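Long-range contacts in aldehyde dehydrogenase family protein (Pseudomonas syringae pv. tomato, PDB 5IUV), which probably oxidises indole-3-acetaldehyde to the auxin indole-3-acetic acid with NAD+ as cofactor, as a member of the aldehyde dehydrogenase family: residues 22-27 with 60-65; 293-298 with 324-329. One frame throughout, in Å; residues are numbered along the deposited sequence.

Contact 1: residues 22-27 with 60-65; sequences AFIQGE and QRAVES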
loop_
_atom_site.group_PDB
_atom_site.type_symbol
_atom_site.label_atom_id
_atom_site.label_comp_id
_atom_site.label_asym_id
_atom_site.label_seq_id
_atom_site.Cartn_x
_atom_site.Cartn_y
_atom_site.Cartn_z
ATOM N N ALA A 22 -40.078 7.511 11.155
ATOM C CA ALA A 22 -38.696 7.930 10.944
ATOM C C ALA A 22 -37.906 7.663 12.219
ATOM O O ALA A 22 -38.495 7.357 13.257
ATOM C CB ALA A 22 -38.630 9.405 10.557
ATOM N N PHE A 23 -36.581 7.764 12.145
ATOM C CA PHE A 23 -35.736 7.536 13.317
ATOM C C PHE A 23 -34.715 8.656 13.440
ATOM O O PHE A 23 -33.877 8.841 12.563
ATOM C CB PHE A 23 -35.032 6.180 13.225
ATOM C CG PHE A 23 -34.401 5.719 14.522
ATOM C CD1 PHE A 23 -33.059 5.974 14.789
ATOM C CD2 PHE A 23 -35.141 5.007 15.455
ATOM C CE1 PHE A 23 -32.469 5.537 15.971
ATOM C CE2 PHE A 23 -34.559 4.571 16.640
ATOM C CZ PHE A 23 -33.218 4.829 16.892
ATOM N N ILE A 24 -34.791 9.414 14.526
ATOM C CA ILE A 24 -33.890 10.542 14.715
ATOM C C ILE A 24 -33.449 10.610 16.171
ATOM O O ILE A 24 -34.293 10.550 17.071
ATOM C CB ILE A 24 -34.555 11.884 14.331
ATOM C CG1 ILE A 24 -34.973 11.894 12.864
ATOM C CG2 ILE A 24 -33.598 13.042 14.600
ATOM C CD1 ILE A 24 -35.848 13.072 12.491
ATOM N N GLN A 25 -32.141 10.721 16.394
ATOM C CA GLN A 25 -31.579 10.876 17.739
ATOM C C GLN A 25 -32.067 9.761 18.685
ATOM O O GLN A 25 -32.566 10.016 19.780
ATOM C CB GLN A 25 -31.919 12.274 18.289
ATOM C CG GLN A 25 -31.186 12.681 19.582
ATOM C CD GLN A 25 -29.670 12.608 19.470
ATOM O OE1 GLN A 25 -29.090 12.882 18.417
ATOM N NE2 GLN A 25 -29.019 12.245 20.568
ATOM N N GLY A 26 -31.929 8.520 18.228
ATOM C CA GLY A 26 -32.187 7.363 19.061
ATOM C C GLY A 26 -33.644 6.993 19.282
ATOM O O GLY A 26 -33.920 6.086 20.065
ATOM N N GLU A 27 -34.569 7.676 18.603
ATOM C CA GLU A 27 -36.004 7.418 18.789
ATOM C C GLU A 27 -36.788 7.438 17.486
ATOM O O GLU A 27 -36.518 8.245 16.602
ATOM C CB GLU A 27 -36.626 8.445 19.753
ATOM C CG GLU A 27 -36.151 8.320 21.193
ATOM C CD GLU A 27 -36.840 9.303 22.129
ATOM O OE1 GLU A 27 -37.711 10.067 21.668
ATOM O OE2 GLU A 27 -36.510 9.306 23.333
ATOM N N GLN A 60 -33.521 18.833 8.384
ATOM C CA GLN A 60 -32.848 19.763 9.285
ATOM C C GLN A 60 -32.620 19.161 10.668
ATOM O O GLN A 60 -31.520 19.256 11.214
ATOM C CB GLN A 60 -33.646 21.058 9.413
ATOM C CG GLN A 60 -33.025 22.066 10.373
ATOM C CD GLN A 60 -31.641 22.541 9.925
ATOM O OE1 GLN A 60 -31.368 22.684 8.731
ATOM N NE2 GLN A 60 -30.771 22.797 10.890
ATOM N N ARG A 61 -33.650 18.542 11.241
ATOM C CA ARG A 61 -33.501 17.978 12.573
ATOM C C ARG A 61 -32.538 16.795 12.561
ATOM O O ARG A 61 -31.752 16.625 13.488
ATOM C CB ARG A 61 -34.851 17.546 13.158
ATOM C CG ARG A 61 -34.744 17.120 14.618
ATOM C CD ARG A 61 -36.068 17.240 15.374
ATOM N NE ARG A 61 -37.044 16.213 15.019
ATOM C CZ ARG A 61 -37.130 15.027 15.617
ATOM N NH1 ARG A 61 -36.282 14.709 16.589
ATOM N NH2 ARG A 61 -38.060 14.155 15.242
ATOM N N ALA A 62 -32.597 15.979 11.513
ATOM C CA ALA A 62 -31.725 14.808 11.443
ATOM C C ALA A 62 -30.259 15.227 11.297
ATOM O O ALA A 62 -29.361 14.606 11.877
ATOM C CB ALA A 62 -32.139 13.903 10.293
ATOM N N VAL A 63 -30.020 16.281 10.520
ATOM C CA VAL A 63 -28.653 16.724 10.272
ATOM C C VAL A 63 -28.084 17.408 11.516
ATOM O O VAL A 63 -26.913 17.212 11.856
ATOM C CB VAL A 63 -28.575 17.665 9.047
ATOM C CG1 VAL A 63 -27.195 18.309 8.948
ATOM C CG2 VAL A 63 -28.893 16.891 7.761
ATOM N N GLU A 64 -28.904 18.198 12.202
ATOM C CA GLU A 64 -28.479 18.769 13.485
ATOM C C GLU A 64 -28.099 17.665 14.471
ATOM O O GLU A 64 -27.110 17.776 15.196
ATOM C CB GLU A 64 -29.578 19.643 14.093
ATOM C CG GLU A 64 -29.787 20.975 13.389
ATOM C CD GLU A 64 -30.894 21.808 14.028
ATOM O OE1 GLU A 64 -31.204 21.586 15.217
ATOM O OE2 GLU A 64 -31.452 22.691 13.342
ATOM N N SER A 65 -28.901 16.605 14.493
ATOM C CA SER A 65 -28.632 15.438 15.325
ATOM C C SER A 65 -27.342 14.737 14.902
ATOM O O SER A 65 -26.496 14.413 15.737
ATOM C CB SER A 65 -29.820 14.472 15.259
ATOM O OG SER A 65 -29.520 13.211 15.829
HETATM O O HOH W 1 -36.704 11.671 17.537
HETATM O O HOH W 2 -26.672 14.092 18.631
#

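Contact 2: residues 293-298 with 324-329; sequences AIAFNQ and EALGTW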
loop_
_atom_site.group_PDB
_atom_site.type_symbol
_atom_site.label_atom_id
_atom_site.label_comp_id
_atom_site.label_asym_id
_atom_site.label_seq_id
_atom_site.Cartn_x
_atom_site.Cartn_y
_atom_site.Cartn_z
ATOM N N ALA A 293 -28.372 -13.750 -15.575
ATOM C CA ALA A 293 -27.939 -12.355 -15.634
ATOM C C ALA A 293 -29.085 -11.389 -15.915
ATOM O O ALA A 293 -28.991 -10.205 -15.594
ATOM C CB ALA A 293 -26.852 -12.182 -16.692
ATOM N N ILE A 294 -30.162 -11.882 -16.518
ATOM C CA ILE A 294 -31.267 -10.996 -16.865
ATOM C C ILE A 294 -32.530 -11.304 -16.058
ATOM O O ILE A 294 -33.393 -10.438 -15.896
ATOM C CB ILE A 294 -31.576 -11.062 -18.385
ATOM C CG1 ILE A 294 -32.483 -9.901 -18.805
ATOM C CG2 ILE A 294 -32.181 -12.402 -18.766
ATOM C CD1 ILE A 294 -31.895 -8.531 -18.505
ATOM N N ALA A 295 -32.642 -12.519 -15.525
ATOM C CA ALA A 295 -33.868 -12.893 -14.811
ATOM C C ALA A 295 -33.754 -12.745 -13.292
ATOM O O ALA A 295 -34.772 -12.615 -12.607
ATOM C CB ALA A 295 -34.271 -14.319 -15.161
ATOM N N PHE A 296 -32.532 -12.783 -12.761
ATOM C CA PHE A 296 -32.367 -12.683 -11.313
ATOM C C PHE A 296 -32.887 -11.347 -10.816
ATOM O O PHE A 296 -32.619 -10.301 -11.417
ATOM C CB PHE A 296 -30.910 -12.854 -10.887
ATOM C CG PHE A 296 -30.708 -12.735 -9.396
ATOM C CD1 PHE A 296 -31.145 -13.739 -8.541
ATOM C CD2 PHE A 296 -30.094 -11.617 -8.851
ATOM C CE1 PHE A 296 -30.963 -13.632 -7.163
ATOM C CE2 PHE A 296 -29.913 -11.504 -7.477
ATOM C CZ PHE A 296 -30.352 -12.513 -6.634
ATOM N N ASN A 297 -33.637 -11.399 -9.719
ATOM C CA ASN A 297 -34.303 -10.224 -9.157
ATOM C C ASN A 297 -35.113 -9.457 -10.196
ATOM O O ASN A 297 -35.072 -8.226 -10.231
ATOM C CB ASN A 297 -33.291 -9.275 -8.506
ATOM C CG ASN A 297 -33.939 -8.364 -7.473
ATOM O OD1 ASN A 297 -34.773 -8.811 -6.681
ATOM N ND2 ASN A 297 -33.582 -7.082 -7.491
ATOM N N GLN A 298 -35.830 -10.192 -11.043
ATOM C CA GLN A 298 -36.761 -9.613 -12.015
ATOM C C GLN A 298 -36.075 -8.672 -13.006
ATOM O O GLN A 298 -36.729 -7.827 -13.617
ATOM C CB GLN A 298 -37.893 -8.865 -11.292
ATOM C CG GLN A 298 -38.717 -9.730 -10.331
ATOM C CD GLN A 298 -38.007 -9.998 -9.004
ATOM O OE1 GLN A 298 -37.887 -11.146 -8.574
ATOM N NE2 GLN A 298 -37.533 -8.935 -8.358
ATOM N N GLU A 324 -33.891 -21.948 -23.377
ATOM C CA GLU A 324 -34.230 -23.054 -22.489
ATOM C C GLU A 324 -33.852 -22.746 -21.043
ATOM O O GLU A 324 -34.607 -23.060 -20.119
ATOM C CB GLU A 324 -33.554 -24.348 -22.944
ATOM C CG GLU A 324 -33.856 -25.528 -22.030
ATOM C CD GLU A 324 -33.536 -26.869 -22.659
ATOM O OE1 GLU A 324 -32.589 -26.938 -23.472
ATOM O OE2 GLU A 324 -34.239 -27.854 -22.341
ATOM N N ALA A 325 -32.691 -22.124 -20.844
ATOM C CA ALA A 325 -32.264 -21.751 -19.505
ATOM C C ALA A 325 -33.196 -20.709 -18.919
ATOM O O ALA A 325 -33.525 -20.761 -17.738
ATOM C CB ALA A 325 -30.827 -21.224 -19.518
ATOM N N LEU A 326 -33.618 -19.758 -19.744
ATOM C CA LEU A 326 -34.459 -18.673 -19.254
ATOM C C LEU A 326 -35.832 -19.203 -18.865
ATOM O O LEU A 326 -36.494 -18.650 -17.989
ATOM C CB LEU A 326 -34.591 -17.560 -20.294
ATOM C CG LEU A 326 -35.149 -16.273 -19.677
ATOM C CD1 LEU A 326 -34.134 -15.638 -18.726
ATOM C CD2 LEU A 326 -35.607 -15.288 -20.731
ATOM N N GLY A 327 -36.238 -20.299 -19.497
ATOM C CA GLY A 327 -37.513 -20.923 -19.198
ATOM C C GLY A 327 -37.597 -21.515 -17.801
ATOM O O GLY A 327 -38.685 -21.833 -17.326
ATOM N N THR A 328 -36.458 -21.670 -17.135
ATOM C CA THR A 328 -36.459 -22.200 -15.772
ATOM C C THR A 328 -36.687 -21.092 -14.746
ATOM O O THR A 328 -36.886 -21.358 -13.557
ATOM C CB THR A 328 -35.145 -22.922 -15.438
ATOM O OG1 THR A 328 -34.096 -21.961 -15.264
ATOM C CG2 THR A 328 -34.767 -23.886 -16.542
ATOM N N TRP A 329 -36.648 -19.849 -15.210
ATOM C CA TRP A 329 -36.892 -18.700 -14.348
ATOM C C TRP A 329 -38.353 -18.283 -14.486
ATOM O O TRP A 329 -38.745 -17.685 -15.490
ATOM C CB TRP A 329 -35.943 -17.547 -14.702
ATOM C CG TRP A 329 -34.499 -17.853 -14.392
ATOM C CD1 TRP A 329 -33.615 -18.546 -15.179
ATOM C CD2 TRP A 329 -33.776 -17.485 -13.208
ATOM N NE1 TRP A 329 -32.390 -18.630 -14.553
ATOM C CE2 TRP A 329 -32.461 -17.983 -13.346
ATOM C CE3 TRP A 329 -34.110 -16.779 -12.045
ATOM C CZ2 TRP A 329 -31.483 -17.801 -12.365
ATOM C CZ3 TRP A 329 -33.135 -16.596 -11.072
ATOM C CH2 TRP A 329 -31.838 -17.108 -11.239
#

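Contact 1: residues 22-27 with 60-65
Ile-24 lies across the side chain of Arg-61 and sets its CD1 methyl over one face of the guanidinium, 3.7 Å from NH2 of that arginine. The methyl sits off-centre, toward the rim of the flat group. The second branch of the isoleucine, CG2, meets NH1 and also rests against the helix, 4.1 Å from CA of Ala-62 and equally close to CB of Ser-65. With CG1 beside the backbone N and CG2 anti to it (chi1 -61°), both branches reach the arginine, while CG1 also faces CB of Ala-62. The arginine reaches this place by a bend at chi3 (73°), which brings its end round to the strand. A water at the guanidinium edge, in its plane, accepts from Arg-61 NH1 and donates to Ile-24 O at 2.7 Å, so an apolar face contact and a polar edge contact hold the same group.

Gln-25 supplies the direct polar link. Ser-65 OG donates to its OE1 over 2.6 Å, meeting a lone pair in the carbonyl plane at a C=O...donor angle of 142°. A second water donates to this OE1 and also to Ser-65 O, the water lying 2.9 Å from that carbonyl oxygen, which adds a bridge to the helix backbone.

The type I' turn from Ile-24 to Glu-27 joins the two strands of a short beta hairpin, 22-24 and 27-29. Asn-218, in strand 217-219, receives Gln-25 N on OD1 and bonds Ser-65 OG through ND2, tying both segments to a third. The hairpin thus packs between helix 56-72 and helix 198-210, whose Ala-204 and Ile-208 meet Phe-23.

Contact 2: residues 293-298 with 324-329
Ala-295 and Trp-329 form the heart of an apolar packing in the aldehyde dehydrogenase fold, where the last turn of helix 283-295 meets the type I beta turn Leu-326 to Trp-329, which follows on from helix 312-326. No hydrogen bond runs between the segments. Ala-295 CB lies 3.4 Å above the indole plane, displaced toward the rim, and comes within 3.6 Å of Trp-329 CG. Above the same plane, but higher, is the backbone N of Phe-296. The indole CG is anti to its own carbonyl carbon (chi1 -67°), which carries the ring back across the end of the neighbouring helix.

Aliphatic contacts continue the packing. Leu-326 CD1 touches two partners, Ile-294 CG2 and Ala-295 CB, each at 3.8 Å. Its side chain and that of Ile-294 run at a slant to one another, and Leu-326 also touches Pro-385 and Ile-387 of strand 382-389.

Between the aromatic groups, Trp-329 CZ3 approaches the edge of the Phe-296 ring, near its plane, with 4.3 Å to CD1.

Hydrogen bonds in and just before the turn hold the backbone that carries the tryptophan. Trp-329 N donates to Leu-326 O, while Ala-325 O accepts twice from one residue: from Thr-328 N at 3.1 Å and, in the carbonyl plane, from Thr-328 OG1 at 2.8 Å.

In the fold
The two contacts follow one another along the chain, contact 1 closing before contact 2 opens, and they lie on opposite sides of the chain's centre. Their own centres are 42 Å apart, with about 24 Å between nearest atoms, so neither touches the other. Contact 2 lies by the substrate side of the pocket, whereas contact 1 is set back from the NAD site: the side chain of Ala-62 is about 9 Å from that of Lys-191, which binds NAD. The side chain of Phe-296 is about 4 Å from that of Phe-169 and about 5 Å from that of Asp-459, both of which bind indole-3-acetate, a ligand absent from this chain, and about 11 Å from the bound NAD.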